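PDB 3OT2: uncharacterized protein from Anabaena variabilis, which is of unknown function but is probably a nuclease of the PD-(D/E)XK restriction-endonuclease-like kind. Local coordinates for residues K58-C71 / V79-P91. Residues are numbered along the deposited sequence; the frame is centred on the assembly and turned at random.
Sequences KPQRIARAFLELRC and VPDISVFIWSRIP. With EDO (1,2-ethanediol), chain I.
Phe85 gathers the apolar centre on one face of this strand pair: Phe66 CE2 lies 3.9 Å from Phe85 CD1, the two side chains crossing at about a right angle, while Leu69 brings CD2 to Phe85 CE1. The sulfur of Cys71 sits in the plane of the same ring, at its edge, 3.7 Å from Phe85 CZ. On the other face, where Ile82 and Leu67 touch helix 40-57, Ala65 CB packs against Val84 CG2 and Ile82 CG2. Strands 63-67 and 82-86 run antiparallel at 160°, the first two of the central mixed sheet; with the helix against it, this matches the α/β core of the PD-(D/E)XK clan. Reciprocal backbone bonds join Arg64 with Phe85 and Phe66 with Ser83, and Trp87 N adds one to Ile62 O, approaching from above the carbonyl plane. Beyond them the Trp87 indole is sandwiched, Arg61 CB centred over its six-membered ring at 3.7 Å from the centroid and Ile90 CD1 over the opposite face near the rim. A bend at chi3 (-50°) sets the Arg61 guanidinium beside the indole N-H, where water 1 links NH1 to Trp87 NE1. Were Trp87 an alanine, the Arg61 chain would probably lose its aromatic floor and be free to swing. At the other end, water 2 donates to Leu69 O and Pro80 O and accepts from Ser83 OG. Val79 CG2 covers one face of the Arg70 guanidinium, which is salt-bridged to Glu20, hydrogen-bonded to Ser25 O and lines the 1,4-butanediol pocket. Glu68 OE2 and Asp81 OD1 come within 3.7 Å, and Lys35 forms salt bridges to both carboxylates; His42 NE2 is hydrogen-bonded to Asp81 OD2.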
ATOM      1  N   LYS A  58      26.041 -12.781  -3.707  1.00 33.07           N
ATOM      2  CA  LYS A  58      27.182 -12.442  -4.557  1.00 34.50           C
ATOM      3  C   LYS A  58      28.305 -13.506  -4.568  1.00 40.89           C
ATOM      4  O   LYS A  58      28.786 -13.756  -5.672  1.00 40.93           O
ATOM      5  CB  LYS A  58      27.770 -11.069  -4.189  1.00 37.78           C
ATOM      6  CG  LYS A  58      28.024 -10.170  -5.386  1.00 50.82           C
ATOM      7  CD  LYS A  58      28.480  -8.773  -4.967  1.00 49.81           C
ATOM      8  CE  LYS A  58      29.970  -8.724  -4.855  1.00 47.73           C
ATOM      9  NZ  LYS A  58      30.439  -7.350  -4.593  1.00 51.90           N
ATOM     10  N   PRO A  59      28.748 -14.151  -3.440  1.00 39.50           N
ATOM     11  CA  PRO A  59      29.879 -15.109  -3.540  1.00 41.12           C
ATOM     12  C   PRO A  59      29.725 -16.219  -4.595  1.00 44.73           C
ATOM     13  O   PRO A  59      30.685 -16.459  -5.319  1.00 45.06           O
ATOM     14  CB  PRO A  59      29.954 -15.724  -2.142  1.00 43.69           C
ATOM     15  CG  PRO A  59      29.395 -14.668  -1.237  1.00 45.49           C
ATOM     16  CD  PRO A  59      28.321 -13.982  -2.030  1.00 39.14           C
ATOM     17  N   GLN A  60      28.551 -16.856  -4.712  1.00 39.12           N
ATOM     18  CA  GLN A  60      28.355 -17.933  -5.686  1.00 39.54           C
ATOM     19  C   GLN A  60      27.742 -17.430  -6.991  1.00 39.78           C
ATOM     20  O   GLN A  60      27.235 -18.224  -7.787  1.00 38.55           O
ATOM     21  CB  GLN A  60      27.506 -19.053  -5.108  1.00 41.33           C
ATOM     22  CG  GLN A  60      28.210 -19.752  -3.975  1.00 50.84           C
ATOM     23  CD  GLN A  60      27.203 -20.434  -3.120  1.00 74.55           C
ATOM     24  OE1 GLN A  60      27.004 -21.646  -3.214  1.00 72.75           O
ATOM     25  NE2 GLN A  60      26.476 -19.653  -2.329  1.00 75.99           N
ATOM     26  N   ARG A  61      27.826 -16.114  -7.233  1.00 34.39           N
ATOM     27  CA  ARG A  61      27.308 -15.447  -8.436  1.00 33.32           C
ATOM     28  C   ARG A  61      25.845 -15.835  -8.713  1.00 35.38           C
ATOM     29  O   ARG A  61      25.479 -16.158  -9.848  1.00 34.13           O
ATOM     30  CB  ARG A  61      28.203 -15.721  -9.675  1.00 35.68           C
ATOM     31  CG  ARG A  61      29.623 -15.146  -9.565  1.00 37.48           C
ATOM     32  CD  ARG A  61      30.393 -15.203 -10.877  1.00 42.22           C
ATOM     33  NE  ARG A  61      30.332 -16.535 -11.470  1.00 47.97           N
ATOM     34  CZ  ARG A  61      30.444 -16.805 -12.769  1.00 62.33           C
ATOM     35  NH1 ARG A  61      30.666 -15.827 -13.642  1.00 50.01           N
ATOM     36  NH2 ARG A  61      30.334 -18.050 -13.204  1.00 46.61           N
ATOM     37  N   ILE A  62      25.022 -15.818  -7.670  1.00 31.10           N
ATOM     38  CA  ILE A  62      23.579 -16.104  -7.758  1.00 31.67           C
ATOM     39  C   ILE A  62      22.864 -14.827  -8.258  1.00 33.16           C
ATOM     40  O   ILE A  62      22.073 -14.864  -9.212  1.00 32.88           O
ATOM     41  CB  ILE A  62      23.009 -16.588  -6.388  1.00 34.47           C
ATOM     42  CG1 ILE A  62      23.622 -17.953  -5.998  1.00 36.84           C
ATOM     43  CG2 ILE A  62      21.458 -16.662  -6.425  1.00 35.41           C
ATOM     44  CD1 ILE A  62      23.558 -18.293  -4.517  1.00 40.52           C
ATOM     45  N   ALA A  63      23.145 -13.705  -7.589  1.00 29.46           N
ATOM     46  CA  ALA A  63      22.539 -12.410  -7.892  1.00 28.60           C
ATOM     47  C   ALA A  63      23.403 -11.297  -7.356  1.00 32.06           C
ATOM     48  O   ALA A  63      24.389 -11.569  -6.669  1.00 31.51           O
ATOM     49  CB  ALA A  63      21.139 -12.322  -7.262  1.00 28.11           C
ATOM     50  N   ARG A  64      23.013 -10.050  -7.627  1.00 28.72           N
ATOM     51  CA  ARG A  64      23.715  -8.869  -7.118  1.00 28.02           C
ATOM     52  C   ARG A  64      22.702  -7.782  -6.767  1.00 32.41           C
ATOM     53  O   ARG A  64      21.791  -7.491  -7.571  1.00 30.31           O
ATOM     54  CB  ARG A  64      24.754  -8.349  -8.125  1.00 28.12           C
ATOM     55  CG  ARG A  64      25.596  -7.190  -7.562  1.00 34.36           C
ATOM     56  CD  ARG A  64      26.876  -6.968  -8.311  1.00 36.04           C
ATOM     57  NE  ARG A  64      27.531  -5.757  -7.800  1.00 44.57           N
ATOM     58  CZ  ARG A  64      28.700  -5.290  -8.231  1.00 55.18           C
ATOM     59  NH1 ARG A  64      29.376  -5.937  -9.174  1.00 38.27           N
ATOM     60  NH2 ARG A  64      29.210  -4.183  -7.711  1.00 42.71           N
ATOM     61  N   ALA A  65      22.854  -7.207  -5.550  1.00 27.82           N
ATOM     62  CA  ALA A  65      22.046  -6.103  -5.054  1.00 27.22           C
ATOM     63  C   ALA A  65      22.792  -4.795  -5.326  1.00 33.26           C
ATOM     64  O   ALA A  65      23.980  -4.691  -5.026  1.00 33.56           O
ATOM     65  CB  ALA A  65      21.778  -6.266  -3.565  1.00 27.71           C
ATOM     66  N   PHE A  66      22.096  -3.818  -5.908  1.00 29.03           N
ATOM     67  CA  PHE A  66      22.652  -2.513  -6.268  1.00 29.22           C
ATOM     68  C   PHE A  66      21.923  -1.398  -5.563  1.00 34.34           C
ATOM     69  O   PHE A  66      20.698  -1.417  -5.475  1.00 31.84           O
ATOM     70  CB  PHE A  66      22.546  -2.271  -7.788  1.00 30.20           C
ATOM     71  CG  PHE A  66      23.167  -3.312  -8.671  1.00 31.13           C
ATOM     72  CD1 PHE A  66      24.506  -3.230  -9.027  1.00 34.97           C
ATOM     73  CD2 PHE A  66      22.408  -4.369  -9.165  1.00 32.23           C
ATOM     74  CE1 PHE A  66      25.072  -4.192  -9.846  1.00 36.34           C
ATOM     75  CE2 PHE A  66      22.980  -5.341  -9.971  1.00 34.47           C
ATOM     76  CZ  PHE A  66      24.306  -5.243 -10.316  1.00 33.85           C
ATOM     77  N   LEU A  67      22.684  -0.413  -5.092  1.00 33.45           N
ATOM     78  CA  LEU A  67      22.173   0.793  -4.464  1.00 36.23           C
ATOM     79  C   LEU A  67      21.832   1.810  -5.507  1.00 37.30           C
ATOM     80  O   LEU A  67      22.688   2.115  -6.345  1.00 36.56           O
ATOM     81  CB  LEU A  67      23.263   1.407  -3.555  1.00 38.86           C
ATOM     82  CG  LEU A  67      23.351   0.912  -2.131  1.00 46.03           C
ATOM     83  CD1 LEU A  67      24.656   1.317  -1.505  1.00 47.75           C
ATOM     84  CD2 LEU A  67      22.302   1.530  -1.304  1.00 51.47           C
ATOM     85  N   GLU A  68      20.622   2.405  -5.429  1.00 33.40           N
ATOM     86  CA  GLU A  68      20.244   3.541  -6.270  1.00 32.99           C
ATOM     87  C   GLU A  68      20.584   3.354  -7.778  1.00 36.65           C
ATOM     88  O   GLU A  68      21.149   4.255  -8.407  1.00 35.53           O
ATOM     89  CB  GLU A  68      20.946   4.811  -5.754  1.00 35.49           C
ATOM     90  CG  GLU A  68      20.682   5.163  -4.296  1.00 44.43           C
ATOM     91  CD  GLU A  68      19.282   5.648  -3.991  1.00 46.57           C
ATOM     92  OE1 GLU A  68      18.642   6.203  -4.908  1.00 44.95           O
ATOM     93  OE2 GLU A  68      18.831   5.504  -2.830  1.00 41.47           O
ATOM     94  N   LEU A  69      20.199   2.209  -8.359  1.00 31.87           N
ATOM     95  CA  LEU A  69      20.439   1.927  -9.767  1.00 32.50           C
ATOM     96  C   LEU A  69      19.195   2.298 -10.586  1.00 35.16           C
ATOM     97  O   LEU A  69      18.077   1.952 -10.195  1.00 31.34           O
ATOM     98  CB  LEU A  69      20.787   0.430  -9.934  1.00 32.72           C
ATOM     99  CG  LEU A  69      20.942  -0.113 -11.349  1.00 38.89           C
ATOM    100  CD1 LEU A  69      22.260   0.363 -11.992  1.00 39.75           C
ATOM    101  CD2 LEU A  69      20.860  -1.628 -11.353  1.00 39.65           C
ATOM    102  N   ARG A  70      19.386   3.010 -11.716  1.00 32.44           N
ATOM    103  CA  ARG A  70      18.273   3.381 -12.583  1.00 32.95           C
ATOM    104  C   ARG A  70      17.804   2.177 -13.401  1.00 36.15           C
ATOM    105  O   ARG A  70      18.615   1.484 -14.010  1.00 35.31           O
ATOM    106  CB  ARG A  70      18.651   4.557 -13.494  1.00 34.62           C
ATOM    107  CG  ARG A  70      17.561   4.945 -14.502  1.00 34.00           C
ATOM    108  CD  ARG A  70      17.825   6.288 -15.190  1.00 27.54           C
ATOM    109  NE  ARG A  70      18.088   7.359 -14.229  1.00 34.81           N
ATOM    110  CZ  ARG A  70      17.145   8.034 -13.583  1.00 46.11           C
ATOM    111  NH1 ARG A  70      15.859   7.788 -13.817  1.00 29.87           N
ATOM    112  NH2 ARG A  70      17.478   8.958 -12.698  1.00 36.44           N
ATOM    113  N   CYS A  71      16.495   1.920 -13.378  1.00 32.28           N
ATOM    114  CA  CYS A  71      15.839   0.866 -14.139  1.00 32.56           C
ATOM    115  C   CYS A  71      14.791   1.504 -15.024  1.00 35.81           C
ATOM    116  O   CYS A  71      13.862   2.136 -14.514  1.00 35.10           O
ATOM    117  CB  CYS A  71      15.244  -0.188 -13.210  1.00 32.18           C
ATOM    118  SG  CYS A  71      16.491  -1.100 -12.259  1.00 36.13           S
ATOM    119  N   VAL A  79      14.375   4.660  -9.935  1.00 31.00           N
ATOM    120  CA  VAL A  79      15.591   4.421  -9.171  1.00 31.86           C
ATOM    121  C   VAL A  79      15.186   3.783  -7.835  1.00 32.98           C
ATOM    122  O   VAL A  79      15.130   4.480  -6.817  1.00 31.52           O
ATOM    123  CB  VAL A  79      16.454   5.703  -8.983  1.00 37.23           C
ATOM    124  CG1 VAL A  79      17.810   5.362  -8.360  1.00 36.86           C
ATOM    125  CG2 VAL A  79      16.654   6.449 -10.298  1.00 38.85           C
ATOM    126  N   PRO A  80      14.924   2.453  -7.802  1.00 30.17           N
ATOM    127  CA  PRO A  80      14.576   1.815  -6.527  1.00 29.27           C
ATOM    128  C   PRO A  80      15.702   2.017  -5.517  1.00 33.50           C
ATOM    129  O   PRO A  80      16.864   2.088  -5.926  1.00 33.08           O
ATOM    130  CB  PRO A  80      14.428   0.330  -6.904  1.00 28.60           C
ATOM    131  CG  PRO A  80      14.091   0.341  -8.335  1.00 33.68           C
ATOM    132  CD  PRO A  80      14.923   1.465  -8.900  1.00 30.50           C
ATOM    133  N   ASP A  81      15.372   2.110  -4.215  1.00 29.24           N
ATOM    134  CA  ASP A  81      16.410   2.245  -3.195  1.00 28.45           C
ATOM    135  C   ASP A  81      17.443   1.097  -3.352  1.00 32.20           C
ATOM    136  O   ASP A  81      18.659   1.339  -3.307  1.00 32.32           O
ATOM    137  CB  ASP A  81      15.789   2.253  -1.784  1.00 28.45           C
ATOM    138  CG  ASP A  81      15.057   3.534  -1.417  1.00 33.54           C
ATOM    139  OD1 ASP A  81      15.336   4.594  -2.050  1.00 32.92           O
ATOM    140  OD2 ASP A  81      14.238   3.493  -0.475  1.00 34.40           O
ATOM    141  N   ILE A  82      16.944  -0.145  -3.561  1.00 28.60           N
ATOM    142  CA  ILE A  82      17.775  -1.347  -3.799  1.00 27.58           C
ATOM    143  C   ILE A  82      17.125  -2.151  -4.903  1.00 31.30           C
ATOM    144  O   ILE A  82      15.933  -2.416  -4.845  1.00 31.69           O
ATOM    145  CB  ILE A  82      18.000  -2.220  -2.541  1.00 29.46           C
ATOM    146  CG1 ILE A  82      18.567  -1.394  -1.365  1.00 29.82           C
ATOM    147  CG2 ILE A  82      18.887  -3.457  -2.843  1.00 28.25           C
ATOM    148  CD1 ILE A  82      18.292  -1.994  -0.035  1.00 34.92           C
ATOM    149  N   SER A  83      17.922  -2.534  -5.906  1.00 27.85           N
ATOM    150  CA  SER A  83      17.524  -3.405  -7.008  1.00 27.14           C
ATOM    151  C   SER A  83      18.367  -4.663  -6.962  1.00 29.17           C
ATOM    152  O   SER A  83      19.592  -4.574  -6.886  1.00 27.68           O
ATOM    153  CB  SER A  83      17.752  -2.687  -8.336  1.00 29.92           C
ATOM    154  OG  SER A  83      16.691  -1.779  -8.516  1.00 38.61           O
ATOM    155  N   VAL A  84      17.728  -5.824  -7.016  1.00 27.57           N
ATOM    156  CA  VAL A  84      18.447  -7.100  -6.986  1.00 26.01           C
ATOM    157  C   VAL A  84      18.173  -7.829  -8.306  1.00 29.29           C
ATOM    158  O   VAL A  84      17.017  -7.999  -8.707  1.00 27.71           O
ATOM    159  CB  VAL A  84      18.117  -7.978  -5.739  1.00 27.22           C
ATOM    160  CG1 VAL A  84      19.107  -9.130  -5.611  1.00 28.07           C
ATOM    161  CG2 VAL A  84      18.113  -7.151  -4.448  1.00 25.77           C
ATOM    162  N   PHE A  85      19.251  -8.218  -9.002  1.00 26.82           N
ATOM    163  CA  PHE A  85      19.142  -8.934 -10.287  1.00 26.98           C
ATOM    164  C   PHE A  85      19.842 -10.257 -10.210  1.00 30.25           C
ATOM    165  O   PHE A  85      20.979 -10.294  -9.749  1.00 28.57           O
ATOM    166  CB  PHE A  85      19.804  -8.108 -11.422  1.00 28.71           C
ATOM    167  CG  PHE A  85      19.052  -6.871 -11.843  1.00 29.29           C
ATOM    168  CD1 PHE A  85      19.236  -5.669 -11.180  1.00 31.88           C
ATOM    169  CD2 PHE A  85      18.181  -6.904 -12.926  1.00 30.77           C
ATOM    170  CE1 PHE A  85      18.538  -4.531 -11.569  1.00 32.68           C
ATOM    171  CE2 PHE A  85      17.502  -5.753 -13.331  1.00 33.46           C
ATOM    172  CZ  PHE A  85      17.684  -4.576 -12.648  1.00 31.54           C
ATOM    173  N   ILE A  86      19.203 -11.336 -10.714  1.00 28.07           N
ATOM    174  CA  ILE A  86      19.827 -12.659 -10.795  1.00 28.67           C
ATOM    175  C   ILE A  86      20.960 -12.519 -11.834  1.00 33.77           C
ATOM    176  O   ILE A  86      20.891 -11.615 -12.694  1.00 31.59           O
ATOM    177  CB  ILE A  86      18.828 -13.817 -11.087  1.00 31.37           C
ATOM    178  CG1 ILE A  86      18.243 -13.741 -12.532  1.00 31.77           C
ATOM    179  CG2 ILE A  86      17.734 -13.860  -9.990  1.00 30.41           C
ATOM    180  CD1 ILE A  86      17.316 -14.920 -12.958  1.00 33.46           C
ATOM    181  N   TRP A  87      22.016 -13.356 -11.719  1.00 31.06           N
ATOM    182  CA  TRP A  87      23.214 -13.213 -12.532  1.00 31.51           C
ATOM    183  C   TRP A  87      22.938 -13.191 -14.023  1.00 37.61           C
ATOM    184  O   TRP A  87      23.472 -12.312 -14.692  1.00 37.36           O
ATOM    185  CB  TRP A  87      24.240 -14.305 -12.215  1.00 31.38           C
ATOM    186  CG  TRP A  87      25.648 -13.780 -12.203  1.00 33.38           C
ATOM    187  CD1 TRP A  87      26.572 -13.894 -13.202  1.00 37.37           C
ATOM    188  CD2 TRP A  87      26.270 -13.001 -11.164  1.00 32.98           C
ATOM    189  NE1 TRP A  87      27.733 -13.249 -12.841  1.00 36.96           N
ATOM    190  CE2 TRP A  87      27.576 -12.699 -11.592  1.00 37.38           C
ATOM    191  CE3 TRP A  87      25.841 -12.507  -9.921  1.00 33.75           C
ATOM    192  CZ2 TRP A  87      28.473 -11.955 -10.802  1.00 37.27           C
ATOM    193  CZ3 TRP A  87      26.734 -11.788  -9.138  1.00 35.63           C
ATOM    194  CH2 TRP A  87      28.040 -11.537  -9.571  1.00 37.23           C
ATOM    195  N   SER A  88      22.088 -14.112 -14.540  1.00 35.72           N
ATOM    196  CA  SER A  88      21.766 -14.221 -15.978  1.00 36.53           C
ATOM    197  C   SER A  88      21.071 -12.967 -16.542  1.00 39.62           C
ATOM    198  O   SER A  88      21.087 -12.765 -17.750  1.00 41.89           O
ATOM    199  CB  SER A  88      20.888 -15.442 -16.234  1.00 39.64           C
ATOM    200  OG  SER A  88      19.637 -15.335 -15.569  1.00 40.69           O
ATOM    201  N   ARG A  89      20.454 -12.143 -15.679  1.00 34.58           N
ATOM    202  CA  ARG A  89      19.721 -10.942 -16.101  1.00 33.26           C
ATOM    203  C   ARG A  89      20.542  -9.649 -15.954  1.00 36.63           C
ATOM    204  O   ARG A  89      20.070  -8.609 -16.395  1.00 36.46           O
ATOM    205  CB  ARG A  89      18.391 -10.824 -15.320  1.00 30.29           C
ATOM    206  CG  ARG A  89      17.372 -11.864 -15.785  1.00 28.41           C
ATOM    207  CD  ARG A  89      16.037 -11.653 -15.108  1.00 33.20           C
ATOM    208  NE  ARG A  89      15.257 -10.589 -15.747  1.00 32.15           N
ATOM    209  CZ  ARG A  89      14.967  -9.428 -15.182  1.00 39.98           C
ATOM    210  NH1 ARG A  89      15.416  -9.143 -13.965  1.00 28.42           N
ATOM    211  NH2 ARG A  89      14.241  -8.532 -15.831  1.00 38.31           N
ATOM    212  N   ILE A  90      21.771  -9.704 -15.396  1.00 33.55           N
ATOM    213  CA  ILE A  90      22.602  -8.500 -15.258  1.00 32.54           C
ATOM    214  C   ILE A  90      23.134  -8.128 -16.671  1.00 37.35           C
ATOM    215  O   ILE A  90      23.859  -8.927 -17.251  1.00 37.69           O
ATOM    216  CB  ILE A  90      23.747  -8.672 -14.210  1.00 34.90           C
ATOM    217  CG1 ILE A  90      23.190  -8.904 -12.790  1.00 32.33           C
ATOM    218  CG2 ILE A  90      24.706  -7.450 -14.228  1.00 34.92           C
ATOM    219  CD1 ILE A  90      24.172  -9.435 -11.764  1.00 32.36           C
ATOM    220  N   PRO A  91      22.738  -6.963 -17.264  1.00 37.62           N
ATOM    221  CA  PRO A  91      23.268  -6.603 -18.597  1.00 39.54           C
ATOM    222  C   PRO A  91      24.776  -6.342 -18.533  1.00 41.76           C
ATOM    223  O   PRO A  91      25.261  -5.674 -17.621  1.00 40.14           O
ATOM    224  CB  PRO A  91      22.476  -5.350 -18.976  1.00 41.69           C
ATOM    225  CG  PRO A  91      22.044  -4.762 -17.692  1.00 44.52           C
ATOM    226  CD  PRO A  91      21.838  -5.915 -16.742  1.00 38.59           C
TER
HETATM  227  C1  EDO I 197      21.982   6.731 -10.998  1.00 64.47           C
HETATM  228  O1  EDO I 197      21.840   6.400 -12.376  1.00 65.60           O
HETATM  229  C2  EDO I 197      20.598   6.967 -10.428  1.00 62.78           C
HETATM  230  O2  EDO I 197      20.752   7.354  -9.062  1.00 72.93           O
HETATM  231  O   HOH W   1      30.456 -12.689 -13.795  1.00 46.17           O
HETATM  232  O   HOH W   2      18.010   0.643  -7.804  1.00 30.08           O